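PDB 2DY3: alanine racemase from Corynebacterium glutamicum, which is a two-domain, pyridoxal-5'-phosphate-binding protein with a TIM-barrel-type N-terminal domain and a largely beta-stranded C-terminal domain. Local coordinates for residues P215-F219 and Y220-P224; L341-N345 and Y346-C350. All blocks are in the same frame, centred on the assembly; numbering follows the deposited sequence.

Interaction 1: residues P215-F219 and Y220-P224. With PLP (pyridoxal-5'-phosphate), chain F.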
loop_
_atom_site.group_PDB
_atom_site.type_symbol
_atom_site.label_atom_id
_atom_site.label_comp_id
_atom_site.label_asym_id
_atom_site.label_seq_id
_atom_site.Cartn_x
_atom_site.Cartn_y
_atom_site.Cartn_z
ATOM N N PRO B 215 -5.425 6.369 22.318
ATOM C CA PRO B 215 -4.166 6.436 21.585
ATOM C C PRO B 215 -4.053 5.292 20.585
ATOM O O PRO B 215 -4.603 4.206 20.792
ATOM C CB PRO B 215 -3.123 6.346 22.692
ATOM C CG PRO B 215 -3.769 5.426 23.679
ATOM C CD PRO B 215 -5.221 5.870 23.692
ATOM N N GLY B 216 -3.355 5.555 19.490
ATOM C CA GLY B 216 -3.149 4.526 18.494
ATOM C C GLY B 216 -1.659 4.260 18.386
ATOM O O GLY B 216 -1.152 3.231 18.841
ATOM N N LEU B 217 -0.968 5.227 17.792
ATOM C CA LEU B 217 0.472 5.187 17.557
ATOM C C LEU B 217 1.307 4.562 18.684
ATOM O O LEU B 217 2.155 3.712 18.427
ATOM C CB LEU B 217 0.949 6.615 17.265
ATOM C CG LEU B 217 2.282 6.895 16.567
ATOM C CD1 LEU B 217 3.374 6.662 17.535
ATOM C CD2 LEU B 217 2.459 6.039 15.319
ATOM N N ALA B 218 1.066 4.976 19.927
ATOM C CA ALA B 218 1.825 4.455 21.061
ATOM C C ALA B 218 1.757 2.935 21.268
ATOM O O ALA B 218 2.710 2.336 21.773
ATOM C CB ALA B 218 1.401 5.175 22.351
ATOM N N PHE B 219 0.645 2.309 20.894
ATOM C CA PHE B 219 0.513 0.860 21.065
ATOM C C PHE B 219 1.527 0.107 20.211
ATOM O O PHE B 219 1.921 -1.024 20.531
ATOM C CB PHE B 219 -0.896 0.380 20.682
ATOM C CG PHE B 219 -1.945 0.652 21.725
ATOM C CD1 PHE B 219 -2.635 1.852 21.746
ATOM C CD2 PHE B 219 -2.234 -0.296 22.694
ATOM C CE1 PHE B 219 -3.596 2.101 22.715
ATOM C CE2 PHE B 219 -3.190 -0.055 23.661
ATOM C CZ PHE B 219 -3.872 1.144 23.673
ATOM N N TYR B 220 1.947 0.745 19.124
ATOM C CA TYR B 220 2.895 0.141 18.199
ATOM C C TYR B 220 4.335 0.504 18.557
ATOM O O TYR B 220 5.268 0.198 17.815
ATOM C CB TYR B 220 2.540 0.580 16.775
ATOM C CG TYR B 220 1.070 0.363 16.485
ATOM C CD1 TYR B 220 0.543 -0.922 16.406
ATOM C CD2 TYR B 220 0.191 1.438 16.391
ATOM C CE1 TYR B 220 -0.813 -1.131 16.248
ATOM C CE2 TYR B 220 -1.170 1.233 16.236
ATOM C CZ TYR B 220 -1.664 -0.054 16.164
ATOM O OH TYR B 220 -3.016 -0.265 16.007
ATOM N N GLY B 221 4.495 1.170 19.697
ATOM C CA GLY B 221 5.814 1.533 20.181
ATOM C C GLY B 221 6.509 2.734 19.570
ATOM O O GLY B 221 7.733 2.842 19.658
ATOM N N LEU B 222 5.753 3.645 18.969
ATOM C CA LEU B 222 6.356 4.823 18.354
ATOM C C LEU B 222 5.999 6.092 19.129
ATOM O O LEU B 222 4.883 6.229 19.613
ATOM C CB LEU B 222 5.895 4.942 16.900
ATOM C CG LEU B 222 6.091 3.716 15.999
ATOM C CD1 LEU B 222 5.385 3.939 14.661
ATOM C CD2 LEU B 222 7.576 3.460 15.787
ATOM N N GLU B 223 6.956 7.008 19.247
ATOM C CA GLU B 223 6.757 8.267 19.966
ATOM C C GLU B 223 6.208 9.358 19.053
ATOM O O GLU B 223 6.758 9.632 17.984
ATOM C CB GLU B 223 8.074 8.744 20.586
ATOM C CG GLU B 223 8.603 7.886 21.740
ATOM C CD GLU B 223 7.713 7.938 22.975
ATOM O OE1 GLU B 223 6.926 8.898 23.102
ATOM O OE2 GLU B 223 7.810 7.028 23.826
ATOM N N PRO B 224 5.105 9.992 19.469
ATOM C CA PRO B 224 4.418 11.067 18.745
ATOM C C PRO B 224 5.183 12.386 18.733
ATOM O O PRO B 224 5.115 13.141 17.764
ATOM C CB PRO B 224 3.090 11.198 19.492
ATOM C CG PRO B 224 2.911 9.854 20.141
ATOM C CD PRO B 224 4.299 9.542 20.613
HETATM N N1 PLP F . -8.783 9.159 17.245
HETATM C C2 PLP F . -9.220 9.325 15.928
HETATM C C2A PLP F . -10.593 9.923 15.668
HETATM C C3 PLP F . -8.363 8.938 14.870
HETATM O O3 PLP F . -8.770 9.100 13.562
HETATM C C4 PLP F . -7.080 8.381 15.167
HETATM C C4A PLP F . -6.084 7.972 14.051
HETATM C C5 PLP F . -6.676 8.246 16.541
HETATM C C6 PLP F . -7.539 8.633 17.553
HETATM C C5A PLP F . -5.340 7.699 16.942
HETATM O O4P PLP F . -4.353 8.722 16.945
HETATM P P PLP F . -2.785 8.535 17.318
HETATM O O1P PLP F . -2.227 7.477 16.484
HETATM O O2P PLP F . -2.246 9.859 17.006
HETATM O O3P PLP F . -2.815 8.186 18.755
#

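Interaction 2: residues L341-N345 and Y346-C350. With PLP (pyridoxal-5'-phosphate), chain F.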
loop_
_atom_site.group_PDB
_atom_site.type_symbol
_atom_site.label_atom_id
_atom_site.label_comp_id
_atom_site.label_asym_id
_atom_site.label_seq_id
_atom_site.Cartn_x
_atom_site.Cartn_y
_atom_site.Cartn_z
ATOM N N LEU B 341 12.911 10.512 5.169
ATOM C CA LEU B 341 11.976 10.615 4.052
ATOM C C LEU B 341 11.109 11.867 4.116
ATOM O O LEU B 341 10.149 12.002 3.359
ATOM C CB LEU B 341 11.087 9.368 3.990
ATOM C CG LEU B 341 11.652 8.207 3.163
ATOM C CD1 LEU B 341 13.094 7.941 3.572
ATOM C CD2 LEU B 341 10.795 6.964 3.350
ATOM N N ASP B 342 11.452 12.779 5.018
ATOM C CA ASP B 342 10.714 14.027 5.161
ATOM C C ASP B 342 9.223 13.769 5.396
ATOM O O ASP B 342 8.369 14.393 4.774
ATOM C CB ASP B 342 10.939 14.897 3.910
ATOM C CG ASP B 342 10.183 16.220 3.953
ATOM O OD1 ASP B 342 10.165 16.884 5.012
ATOM O OD2 ASP B 342 9.616 16.608 2.910
ATOM N N THR B 343 8.924 12.835 6.297
ATOM C CA THR B 343 7.545 12.506 6.649
ATOM C C THR B 343 7.483 12.088 8.122
ATOM O O THR B 343 8.401 12.374 8.891
ATOM C CB THR B 343 6.981 11.375 5.756
ATOM O OG1 THR B 343 5.576 11.237 5.998
ATOM C CG2 THR B 343 7.682 10.051 6.053
ATOM N N ILE B 344 6.410 11.415 8.524
ATOM C CA ILE B 344 6.260 11.007 9.919
ATOM C C ILE B 344 6.166 9.492 10.079
ATOM O O ILE B 344 5.784 8.787 9.145
ATOM C CB ILE B 344 5.015 11.682 10.555
ATOM C CG1 ILE B 344 3.754 11.313 9.776
ATOM C CG2 ILE B 344 5.177 13.193 10.539
ATOM C CD1 ILE B 344 2.506 12.032 10.261
ATOM N N ASN B 345 6.508 8.994 11.267
ATOM C CA ASN B 345 6.487 7.556 11.522
ATOM C C ASN B 345 5.142 6.883 11.259
ATOM O O ASN B 345 5.094 5.694 10.935
ATOM C CB ASN B 345 6.988 7.251 12.947
ATOM C CG ASN B 345 6.356 8.140 14.013
ATOM O OD1 ASN B 345 6.934 8.338 15.085
ATOM N ND2 ASN B 345 5.174 8.661 13.737
ATOM N N TYR B 346 4.054 7.636 11.395
ATOM C CA TYR B 346 2.716 7.104 11.122
ATOM C C TYR B 346 2.675 6.560 9.693
ATOM O O TYR B 346 2.158 5.469 9.434
ATOM C CB TYR B 346 1.650 8.199 11.214
ATOM C CG TYR B 346 1.342 8.739 12.594
ATOM C CD1 TYR B 346 2.139 9.712 13.177
ATOM C CD2 TYR B 346 0.205 8.321 13.283
ATOM C CE1 TYR B 346 1.812 10.262 14.401
ATOM C CE2 TYR B 346 -0.132 8.865 14.509
ATOM C CZ TYR B 346 0.676 9.838 15.064
ATOM O OH TYR B 346 0.337 10.406 16.270
ATOM N N GLU B 347 3.220 7.338 8.761
ATOM C CA GLU B 347 3.210 6.948 7.357
ATOM C C GLU B 347 4.172 5.816 7.015
ATOM O O GLU B 347 3.838 4.935 6.223
ATOM C CB GLU B 347 3.488 8.161 6.460
ATOM C CG GLU B 347 3.408 7.837 4.963
ATOM C CD GLU B 347 3.389 9.082 4.079
ATOM O OE1 GLU B 347 4.281 9.939 4.232
ATOM O OE2 GLU B 347 2.485 9.200 3.226
ATOM N N VAL B 348 5.357 5.818 7.612
ATOM C CA VAL B 348 6.315 4.764 7.316
ATOM C C VAL B 348 5.814 3.368 7.719
ATOM O O VAL B 348 6.001 2.412 6.971
ATOM C CB VAL B 348 7.690 5.045 7.978
ATOM C CG1 VAL B 348 8.239 6.386 7.479
ATOM C CG2 VAL B 348 7.566 5.051 9.473
ATOM N N VAL B 349 5.167 3.232 8.876
ATOM C CA VAL B 349 4.686 1.905 9.258
ATOM C C VAL B 349 3.542 1.433 8.364
ATOM O O VAL B 349 3.295 0.234 8.245
ATOM C CB VAL B 349 4.235 1.847 10.734
ATOM C CG1 VAL B 349 5.430 2.152 11.646
ATOM C CG2 VAL B 349 3.081 2.813 10.978
ATOM N N CYS B 350 2.859 2.380 7.725
ATOM C CA CYS B 350 1.753 2.054 6.828
ATOM C C CYS B 350 2.242 1.750 5.417
ATOM O O CYS B 350 1.473 1.267 4.586
ATOM C CB CYS B 350 0.754 3.220 6.749
ATOM S SG CYS B 350 -0.391 3.366 8.141
HETATM N N1 PLP F . -8.783 9.159 17.245
HETATM C C2 PLP F . -9.220 9.325 15.928
HETATM C C2A PLP F . -10.593 9.923 15.668
HETATM C C3 PLP F . -8.363 8.938 14.870
HETATM O O3 PLP F . -8.770 9.100 13.562
HETATM C C4 PLP F . -7.080 8.381 15.167
HETATM C C4A PLP F . -6.084 7.972 14.051
HETATM C C5 PLP F . -6.676 8.246 16.541
HETATM C C6 PLP F . -7.539 8.633 17.553
HETATM C C5A PLP F . -5.340 7.699 16.942
HETATM O O4P PLP F . -4.353 8.722 16.945
HETATM P P PLP F . -2.785 8.535 17.318
HETATM O O1P PLP F . -2.227 7.477 16.484
HETATM O O2P PLP F . -2.246 9.859 17.006
HETATM O O3P PLP F . -2.815 8.186 18.755
#

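Interaction 1: residues P215-F219 and Y220-P224
L217 and Y220 are joined through their backbones, Y220 N donating to L217 O over 3.1 Å, and the next pair follows suit, with G221 N bonded to A218 O at 3.0 Å. With F219 N bonded to G216 O at 2.9 Å, these i-to-i+3 links wind a short 3-10 turn, which G221 leaves at a positive phi that favours glycine.

Packing is dense around the Y220 ring and the leucines. The Y220 ring swings back along the chain, its CG beside its own backbone N (chi1 -50°), which brings CE2 to 3.3 Å from G216 O. Its hydroxyl is bonded to V32 O, while the rings of H40 and Y38 stack on it. F219 sends its ring away from Y220 to helix 10-24, meeting G216 O edge-on. On another flank L217 and L222 cross at about a right angle, with L217 CD2 3.7 Å from L222 CD1; the modelled position of L217 CD1 is doubtful.

Toward P224 the contact slackens. E223 and P224 are partly exposed, and E223, whose CB points away from residues 215-219, bonds H230 ND1 through OE1.

At the start of the turn two successive amides grip the phosphate of PLP: G216 N reaches PLP O3P at 2.8 Å (159° at the hydrogen) and L217 N reaches O1P at 2.9 Å (166°). Neutral N-H groups at the N-terminal end of a helical turn thus hold two phosphate oxygens by nearly straight bonds, and the turn's dipole would probably favour the negative charge there.

Interaction 2: residues L341-N345 and Y346-C350
I344 and Y346 touch where helix 345-350 begins, I344 CD1 lying 3.7 Å from Y346 CD1. I344 occupies the N-cap position, and its carbonyl oxygen accepts from E347 N and, weakly, from V348 N.

Y346, in the first turn, carries the contact with PLP. Its CG lies anti to the carbonyl carbon (chi1 -70°), and the ring extends from the helix with the phosphate at its edge. The hydroxyl donates to PLP O2P over 2.7 Å; near the ring plane, Y346 CE2 comes within 3.2 Å of PLP O1P. The phosphate is therefore met along the rim of the phenol, with no ring face involved.

E347 follows, its N bonded to I344 O at 3.0 Å. With CG anti to the backbone N (chi1 -176°) and an extended chain, its carboxylate reaches back to T343, whose OG1 donates to E347 OE1 over a short 2.5 Å, meeting the anti side of that oxygen some 25° out of the carboxylate plane. The other oxygen, OE2, takes the R281 amide of the second subunit, so both ends of the carboxylate are fixed.

V348 N makes a weak, long bond to I344 O, and the V348 and T343 side chains run past each other in opposite directions, CG1 of V348 4.0 Å from CG2 of T343. V349 N then reaches N345 O at 3.2 Å, an i-to-i+4 bond at the start of the helix.

Before this helix, helix 334-340 ends in a Schellman motif with D342 as its C-prime residue, and the two pack together: V348 lies on A334, F337 and A338, V349 on A334. V349 also rests on H40 and L222, while Y275 of the second subunit packs against Y346 and E347.

From the N terminus, the chain runs through the barrel-type sheet to its last strand, 212-213, and interaction 1 then winds its turn in the connection toward strand 236-247. Interaction 2 opens after strand 323-325 and helix 334-340, before the last strand, 357-360, as the corner between helices 334-340 and 345-350. Each contact closes within its own ten residues, so the two stand in series, neither nested nor crossed. They meet in space, with centres about 13 Å apart: L217 CG packs on Y346 CZ and L222 CD1 on V349 CG1. Both also touch PLP, whose phosphate is thus shared between the N-terminal and C-terminal family regions.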